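Local coordinates for protein CD160 antigen (Homo sapiens, PDB 6NGG) that acts as an immunoglobulin-domain receptor on natural killer and T cells, binding MHC class I molecules and TNFRSF14 to deliver stimulatory or inhibitory signals, at residues G30-C43 with L80-Q92. The protein carries 1 engineered substitution. Residues are numbered along the deposited sequence; the frame is centred on the assembly and turned at random.
Sequences GFVMFLCKDRSGDC and LHSGTYQCCARSQ. Engineered in segment 30-43: Met33 (natural residue Val).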
ATOM      1  N   GLY A  30     -12.187  -8.164   6.640  1.00 21.78           N
ATOM      2  CA  GLY A  30     -11.506  -9.402   6.925  1.00 21.49           C
ATOM      3  C   GLY A  30     -10.207  -9.548   6.135  1.00 20.12           C
ATOM      4  O   GLY A  30      -9.704 -10.653   5.985  1.00 19.53           O
ATOM      5  N   PHE A  31      -9.644  -8.453   5.640  1.00 16.97           N
ATOM      6  CA  PHE A  31      -8.305  -8.523   5.006  1.00 18.28           C
ATOM      7  C   PHE A  31      -7.414  -7.455   5.642  1.00 16.46           C
ATOM      8  O   PHE A  31      -7.902  -6.455   6.139  1.00 15.85           O
ATOM      9  CB  PHE A  31      -8.315  -8.376   3.457  1.00 16.40           C
ATOM     10  CG  PHE A  31      -8.954  -7.128   2.958  1.00 15.54           C
ATOM     11  CD1 PHE A  31      -8.227  -5.900   2.888  1.00 14.23           C
ATOM     12  CD2 PHE A  31     -10.274  -7.146   2.549  1.00 16.08           C
ATOM     13  CE1 PHE A  31      -8.810  -4.756   2.444  1.00 14.65           C
ATOM     14  CE2 PHE A  31     -10.868  -5.958   2.096  1.00 18.31           C
ATOM     15  CZ  PHE A  31     -10.124  -4.757   2.028  1.00 17.65           C
ATOM     16  N   VAL A  32      -6.117  -7.706   5.631  1.00 15.88           N
ATOM     17  CA  VAL A  32      -5.095  -6.729   5.986  1.00 13.73           C
ATOM     18  C   VAL A  32      -4.344  -6.321   4.729  1.00 14.25           C
ATOM     19  O   VAL A  32      -4.045  -7.140   3.864  1.00 13.77           O
ATOM     20  CB  VAL A  32      -4.140  -7.281   7.075  1.00 14.94           C
ATOM     21  CG1 VAL A  32      -3.421  -8.549   6.606  1.00 16.22           C
ATOM     22  CG2 VAL A  32      -3.141  -6.248   7.538  1.00 14.23           C
ATOM     23  N   MET A  33      -4.075  -5.021   4.645  1.00 13.45           N
ATOM     24  CA  MET A  33      -3.299  -4.396   3.582  1.00 13.01           C
ATOM     25  C   MET A  33      -1.940  -4.067   4.150  1.00 12.43           C
ATOM     26  O   MET A  33      -1.809  -3.716   5.305  1.00 12.13           O
ATOM     27  CB  MET A  33      -3.951  -3.089   3.112  1.00 12.99           C
ATOM     28  CG  MET A  33      -5.371  -3.243   2.489  1.00 13.89           C
ATOM     29  SD  MET A  33      -6.221  -1.611   2.072  1.00  9.27           S
ATOM     30  CE  MET A  33      -6.640  -0.966   3.671  1.00 13.68           C
ATOM     31  N   PHE A  34      -0.925  -4.137   3.312  1.00 13.20           N
ATOM     32  CA  PHE A  34       0.440  -3.795   3.729  1.00 13.77           C
ATOM     33  C   PHE A  34       1.345  -3.466   2.535  1.00 12.81           C
ATOM     34  O   PHE A  34       1.084  -3.784   1.431  1.00 11.44           O
ATOM     35  CB  PHE A  34       1.015  -4.917   4.636  1.00 14.08           C
ATOM     36  CG  PHE A  34       0.883  -6.349   4.060  1.00 13.65           C
ATOM     37  CD1 PHE A  34      -0.296  -7.078   4.197  1.00 14.75           C
ATOM     38  CD2 PHE A  34       1.957  -6.947   3.425  1.00 15.76           C
ATOM     39  CE1 PHE A  34      -0.416  -8.339   3.684  1.00 15.31           C
ATOM     40  CE2 PHE A  34       1.854  -8.229   2.916  1.00 16.47           C
ATOM     41  CZ  PHE A  34       0.644  -8.908   3.016  1.00 15.68           C
ATOM     42  N   LEU A  35       2.399  -2.752   2.821  1.00 13.51           N
ATOM     43  CA  LEU A  35       3.295  -2.265   1.812  1.00 13.59           C
ATOM     44  C   LEU A  35       4.650  -2.753   2.233  1.00 14.12           C
ATOM     45  O   LEU A  35       5.069  -2.509   3.376  1.00 12.35           O
ATOM     46  CB  LEU A  35       3.268  -0.708   1.848  1.00 12.92           C
ATOM     47  CG  LEU A  35       4.394  -0.040   0.993  1.00 13.85           C
ATOM     48  CD1 LEU A  35       4.096  -0.218  -0.495  1.00 13.69           C
ATOM     49  CD2 LEU A  35       4.562   1.370   1.273  1.00 12.65           C
ATOM     50  N   CYS A  36       5.338  -3.409   1.302  1.00 16.14           N
ATOM     51  CA  CYS A  36       6.708  -3.900   1.543  1.00 16.66           C
ATOM     52  C   CYS A  36       7.735  -3.247   0.608  1.00 15.44           C
ATOM     53  O   CYS A  36       7.380  -2.779  -0.491  1.00 15.43           O
ATOM     54  CB  CYS A  36       6.727  -5.421   1.327  1.00 19.82           C
ATOM     55  SG  CYS A  36       5.812  -6.402   2.538  1.00 21.55           S
ATOM     56  N   LYS A  37       8.980  -3.178   1.092  1.00 14.71           N
ATOM     57  CA  LYS A  37      10.119  -2.617   0.396  1.00 16.28           C
ATOM     58  C   LYS A  37      11.209  -3.660   0.260  1.00 16.17           C
ATOM     59  O   LYS A  37      11.724  -4.123   1.258  1.00 17.81           O
ATOM     60  CB  LYS A  37      10.641  -1.405   1.110  1.00 16.11           C
ATOM     61  CG  LYS A  37      11.769  -0.698   0.401  1.00 16.36           C
ATOM     62  CD  LYS A  37      12.221   0.527   1.197  1.00 16.24           C
ATOM     63  CE  LYS A  37      13.355   1.190   0.455  1.00 17.12           C
ATOM     64  NZ  LYS A  37      14.552   0.317   0.389  1.00 16.10           N
ATOM     65  N   ASP A  38      11.548  -4.017  -0.975  1.00 16.60           N
ATOM     66  CA  ASP A  38      12.755  -4.844  -1.309  1.00 17.46           C
ATOM     67  C   ASP A  38      12.820  -6.159  -0.593  1.00 17.45           C
ATOM     68  O   ASP A  38      13.869  -6.535  -0.087  1.00 16.24           O
ATOM     69  CB  ASP A  38      14.059  -4.107  -0.975  1.00 19.24           C
ATOM     70  CG  ASP A  38      14.304  -2.867  -1.803  1.00 19.34           C
ATOM     71  OD1 ASP A  38      14.129  -2.869  -3.020  1.00 18.81           O
ATOM     72  OD2 ASP A  38      14.789  -1.895  -1.227  1.00 20.79           O
ATOM     73  N   ARG A  39      11.692  -6.853  -0.517  1.00 19.91           N
ATOM     74  CA  ARG A  39      11.633  -8.195   0.027  1.00 20.51           C
ATOM     75  C   ARG A  39      11.850  -9.150  -1.097  1.00 23.02           C
ATOM     76  O   ARG A  39      11.576  -8.843  -2.285  1.00 21.21           O
ATOM     77  CB  ARG A  39      10.296  -8.471   0.675  1.00 19.98           C
ATOM     78  CG  ARG A  39       9.897  -7.539   1.806  1.00 20.19           C
ATOM     79  CD  ARG A  39      10.975  -7.226   2.829  1.00 19.42           C
ATOM     80  NE  ARG A  39      11.430  -8.408   3.544  1.00 19.84           N
ATOM     81  CZ  ARG A  39      12.280  -8.355   4.569  1.00 20.45           C
ATOM     82  NH1 ARG A  39      12.745  -7.170   4.960  1.00 20.16           N
ATOM     83  NH2 ARG A  39      12.636  -9.449   5.197  1.00 18.81           N
ATOM     84  N   SER A  40      12.375 -10.319  -0.786  1.00 26.91           N
ATOM     85  CA  SER A  40      12.448 -11.337  -1.832  1.00 31.75           C
ATOM     86  C   SER A  40      11.600 -12.436  -1.306  1.00 28.70           C
ATOM     87  O   SER A  40      12.066 -13.228  -0.544  1.00 30.64           O
ATOM     88  CB  SER A  40      13.887 -11.793  -2.176  1.00 35.07           C
ATOM     89  OG  SER A  40      14.613 -11.843  -1.015  1.00 35.37           O
ATOM     90  N   GLY A  41      10.317 -12.385  -1.633  1.00 31.06           N
ATOM     91  CA  GLY A  41       9.401 -13.515  -1.373  1.00 32.37           C
ATOM     92  C   GLY A  41       8.890 -13.697   0.032  1.00 30.61           C
ATOM     93  O   GLY A  41       8.163 -14.655   0.283  1.00 29.24           O
ATOM     94  N   ASP A  42       9.206 -12.779   0.953  1.00 29.92           N
ATOM     95  CA  ASP A  42       8.631 -12.852   2.334  1.00 28.02           C
ATOM     96  C   ASP A  42       7.836 -11.592   2.746  1.00 28.28           C
ATOM     97  O   ASP A  42       7.872 -11.195   3.927  1.00 26.43           O
ATOM     98  CB  ASP A  42       9.758 -13.157   3.347  1.00 32.03           C
ATOM     99  CG  ASP A  42      10.825 -12.035   3.397  1.00 31.16           C
ATOM    100  OD1 ASP A  42      10.729 -11.058   2.633  1.00 30.03           O
ATOM    101  OD2 ASP A  42      11.735 -12.075   4.226  1.00 31.49           O
ATOM    102  N   CYS A  43       7.138 -10.968   1.786  1.00 24.62           N
ATOM    103  CA  CYS A  43       6.350  -9.783   2.081  1.00 23.82           C
ATOM    104  C   CYS A  43       5.177 -10.256   2.911  1.00 24.19           C
ATOM    105  O   CYS A  43       4.420 -11.107   2.470  1.00 26.51           O
ATOM    106  CB  CYS A  43       5.850  -9.081   0.828  1.00 25.02           C
ATOM    107  SG  CYS A  43       4.803  -7.602   1.193  1.00 31.71           S
ATOM    108  N   LEU A  80      17.610   6.144   2.265  1.00 21.51           N
ATOM    109  CA  LEU A  80      16.911   5.053   2.871  1.00 21.59           C
ATOM    110  C   LEU A  80      15.678   4.616   2.076  1.00 19.62           C
ATOM    111  O   LEU A  80      15.302   3.490   2.169  1.00 15.93           O
ATOM    112  CB  LEU A  80      16.435   5.432   4.274  1.00 23.87           C
ATOM    113  CG  LEU A  80      16.522   4.490   5.469  1.00 26.62           C
ATOM    114  CD1 LEU A  80      17.736   3.588   5.531  1.00 25.13           C
ATOM    115  CD2 LEU A  80      16.536   5.468   6.669  1.00 27.41           C
ATOM    116  N   HIS A  81      15.018   5.533   1.398  1.00 17.13           N
ATOM    117  CA  HIS A  81      13.764   5.193   0.675  1.00 17.52           C
ATOM    118  C   HIS A  81      13.892   4.657  -0.749  1.00 17.62           C
ATOM    119  O   HIS A  81      12.867   4.288  -1.344  1.00 18.54           O
ATOM    120  CB  HIS A  81      12.811   6.406   0.696  1.00 17.27           C
ATOM    121  CG  HIS A  81      12.505   6.867   2.060  1.00 18.80           C
ATOM    122  ND1 HIS A  81      13.083   7.991   2.593  1.00 18.68           N
ATOM    123  CD2 HIS A  81      11.790   6.298   3.052  1.00 20.28           C
ATOM    124  CE1 HIS A  81      12.708   8.122   3.845  1.00 20.97           C
ATOM    125  NE2 HIS A  81      11.898   7.125   4.140  1.00 21.21           N
ATOM    126  N   SER A  82      15.093   4.717  -1.318  1.00 18.87           N
ATOM    127  CA  SER A  82      15.375   4.181  -2.629  1.00 17.78           C
ATOM    128  C   SER A  82      15.163   2.703  -2.564  1.00 16.81           C
ATOM    129  O   SER A  82      15.721   2.070  -1.728  1.00 16.34           O
ATOM    130  CB  SER A  82      16.856   4.341  -3.014  1.00 18.77           C
ATOM    131  OG  SER A  82      17.086   5.576  -3.516  1.00 22.44           O
ATOM    132  N   GLY A  83      14.411   2.174  -3.497  1.00 15.44           N
ATOM    133  CA  GLY A  83      14.225   0.722  -3.679  1.00 15.95           C
ATOM    134  C   GLY A  83      12.918   0.400  -4.355  1.00 15.69           C
ATOM    135  O   GLY A  83      12.250   1.302  -4.867  1.00 15.01           O
ATOM    136  N   THR A  84      12.496  -0.866  -4.213  1.00 14.27           N
ATOM    137  CA  THR A  84      11.422  -1.450  -4.959  1.00 15.20           C
ATOM    138  C   THR A  84      10.327  -1.783  -3.932  1.00 16.17           C
ATOM    139  O   THR A  84      10.649  -2.335  -2.850  1.00 14.68           O
ATOM    140  CB  THR A  84      11.880  -2.711  -5.742  1.00 17.12           C
ATOM    141  OG1 THR A  84      12.709  -2.307  -6.847  1.00 16.81           O
ATOM    142  CG2 THR A  84      10.693  -3.421  -6.367  1.00 20.07           C
ATOM    143  N   TYR A  85       9.124  -1.321  -4.218  1.00 12.24           N
ATOM    144  CA  TYR A  85       8.009  -1.464  -3.315  1.00 13.42           C
ATOM    145  C   TYR A  85       6.868  -2.287  -3.931  1.00 12.94           C
ATOM    146  O   TYR A  85       6.713  -2.368  -5.127  1.00 14.52           O
ATOM    147  CB  TYR A  85       7.449  -0.075  -2.972  1.00 14.03           C
ATOM    148  CG  TYR A  85       8.347   0.857  -2.177  1.00 14.79           C
ATOM    149  CD1 TYR A  85       9.396   1.586  -2.800  1.00 14.33           C
ATOM    150  CD2 TYR A  85       8.177   1.030  -0.825  1.00 15.02           C
ATOM    151  CE1 TYR A  85      10.185   2.471  -2.073  1.00 13.90           C
ATOM    152  CE2 TYR A  85       8.960   1.940  -0.094  1.00 16.41           C
ATOM    153  CZ  TYR A  85      10.006   2.623  -0.728  1.00 15.56           C
ATOM    154  OH  TYR A  85      10.817   3.514  -0.028  1.00 15.56           O
ATOM    155  N   GLN A  86       6.046  -2.847  -3.069  1.00 13.62           N
ATOM    156  CA  GLN A  86       4.875  -3.594  -3.477  1.00 15.55           C
ATOM    157  C   GLN A  86       3.817  -3.496  -2.414  1.00 14.12           C
ATOM    158  O   GLN A  86       4.104  -3.684  -1.221  1.00 11.94           O
ATOM    159  CB  GLN A  86       5.241  -5.058  -3.722  1.00 15.75           C
ATOM    160  CG  GLN A  86       4.106  -5.823  -4.394  1.00 15.76           C
ATOM    161  CD  GLN A  86       4.383  -7.289  -4.666  1.00 14.95           C
ATOM    162  OE1 GLN A  86       3.950  -7.787  -5.727  1.00 17.94           O
ATOM    163  NE2 GLN A  86       5.070  -7.988  -3.767  1.00 12.59           N
ATOM    164  N   CYS A  87       2.617  -3.202  -2.886  1.00 14.35           N
ATOM    165  CA  CYS A  87       1.360  -3.261  -2.107  1.00 15.47           C
ATOM    166  C   CYS A  87       0.851  -4.711  -2.119  1.00 16.49           C
ATOM    167  O   CYS A  87       0.739  -5.330  -3.199  1.00 16.66           O
ATOM    168  CB  CYS A  87       0.277  -2.406  -2.778  1.00 16.45           C
ATOM    169  SG  CYS A  87       0.594  -0.602  -2.801  1.00 21.43           S
ATOM    170  N   CYS A  88       0.435  -5.212  -0.945  1.00 17.20           N
ATOM    171  CA  CYS A  88      -0.161  -6.523  -0.832  1.00 18.77           C
ATOM    172  C   CYS A  88      -1.375  -6.529   0.091  1.00 17.31           C
ATOM    173  O   CYS A  88      -1.587  -5.618   0.896  1.00 16.75           O
ATOM    174  CB  CYS A  88       0.934  -7.493  -0.331  1.00 22.01           C
ATOM    175  SG  CYS A  88       2.225  -7.722  -1.612  1.00 30.42           S
ATOM    176  N   ALA A  89      -2.192  -7.557  -0.022  1.00 15.23           N
ATOM    177  CA  ALA A  89      -3.254  -7.748   0.974  1.00 14.24           C
ATOM    178  C   ALA A  89      -3.546  -9.213   1.174  1.00 15.06           C
ATOM    179  O   ALA A  89      -3.361 -10.028   0.244  1.00 14.00           O
ATOM    180  CB  ALA A  89      -4.499  -6.946   0.615  1.00 13.99           C
ATOM    181  N   ARG A  90      -4.041  -9.539   2.358  1.00 17.01           N
ATOM    182  CA  ARG A  90      -4.259 -10.882   2.762  1.00 19.13           C
ATOM    183  C   ARG A  90      -5.535 -11.044   3.540  1.00 18.92           C
ATOM    184  O   ARG A  90      -5.761 -10.319   4.511  1.00 13.30           O
ATOM    185  CB  ARG A  90      -3.067 -11.387   3.606  1.00 21.36           C
ATOM    186  CG  ARG A  90      -3.256 -12.871   3.886  1.00 27.81           C
ATOM    187  CD  ARG A  90      -2.211 -13.486   4.777  1.00 36.00           C
ATOM    188  NE  ARG A  90      -2.282 -12.825   6.075  1.00 43.03           N
ATOM    189  CZ  ARG A  90      -1.237 -12.619   6.873  1.00 42.30           C
ATOM    190  NH1 ARG A  90      -0.015 -13.063   6.521  1.00 40.81           N
ATOM    191  NH2 ARG A  90      -1.426 -11.970   8.027  1.00 38.58           N
ATOM    192  N   SER A  91      -6.384 -11.983   3.146  1.00 20.47           N
ATOM    193  CA  SER A  91      -7.556 -12.277   3.970  1.00 25.28           C
ATOM    194  C   SER A  91      -7.253 -13.376   4.998  1.00 27.23           C
ATOM    195  O   SER A  91      -6.782 -14.464   4.632  1.00 27.61           O
ATOM    196  CB  SER A  91      -8.705 -12.706   3.085  1.00 31.47           C
ATOM    197  OG  SER A  91      -8.419 -14.021   2.676  1.00 39.94           O
ATOM    198  N   GLN A  92      -7.556 -13.124   6.258  1.00 33.91           N
ATOM    199  CA  GLN A  92      -7.301 -14.105   7.329  1.00 41.49           C
ATOM    200  C   GLN A  92      -7.972 -15.444   7.037  1.00 35.44           C
ATOM    201  O   GLN A  92      -7.321 -16.444   6.827  1.00 35.14           O
ATOM    202  CB  GLN A  92      -7.764 -13.546   8.680  1.00 52.07           C
ATOM    203  CG  GLN A  92      -7.469 -14.445   9.885  1.00 61.02           C
ATOM    204  CD  GLN A  92      -5.976 -14.718  10.086  1.00 64.56           C
ATOM    205  OE1 GLN A  92      -5.126 -13.897   9.699  1.00 62.89           O
ATOM    206  NE2 GLN A  92      -5.649 -15.874  10.700  1.00 60.56           N
TER
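Strands 31-37 and 83-91 run antiparallel, their axes 4.4 Å apart at closest approach, with Val32-Arg90, Phe34-Cys88 and Cys36-Gln86 as hydrogen-bonded pairs. The straightest of these bonds runs from Cys36 N to Gln86 O (2.8 Å, 174° at the hydrogen). Phe34 lies on the face of the sheet that also carries Cys88 and Arg90. Its chi1 of 50° sets the ring between its own N and carbonyl carbon, leaning toward the partner strand. Cys88 CB sits over one ring face, 3.5 Å from Phe34 CE2, in a CH-pi contact. Arg90 CB meets the ring edge. Cys88 SG also lies 3.8 Å from Cys43 SG, which is joined to Cys36 SG in a disulfide. The two segments form neighbouring strands in the middle of one sheet of an immunoglobulin sandwich. On the opposite face, Cys87 makes the disulfide to Cys19 that joins the two sheets. Leu35 CD1 packs 4.2 Å from Cys87 SG. The engineered Met33 lies beside Ala89 on this inner face. Farther along, Lys37 reaches extended across Tyr85, with CG over the ring face. The chain bends only at its end, where NZ donates to Ser82 O (3.0 Å) and forms a salt bridge with Asp38 OD2 (2.7 Å). The other carboxylate oxygen, Asp38 OD1, accepts a hydrogen bond from Thr84 N (2.8 Å), which comes from above the carboxylate plane, while Asp38 N donates to Thr84 O.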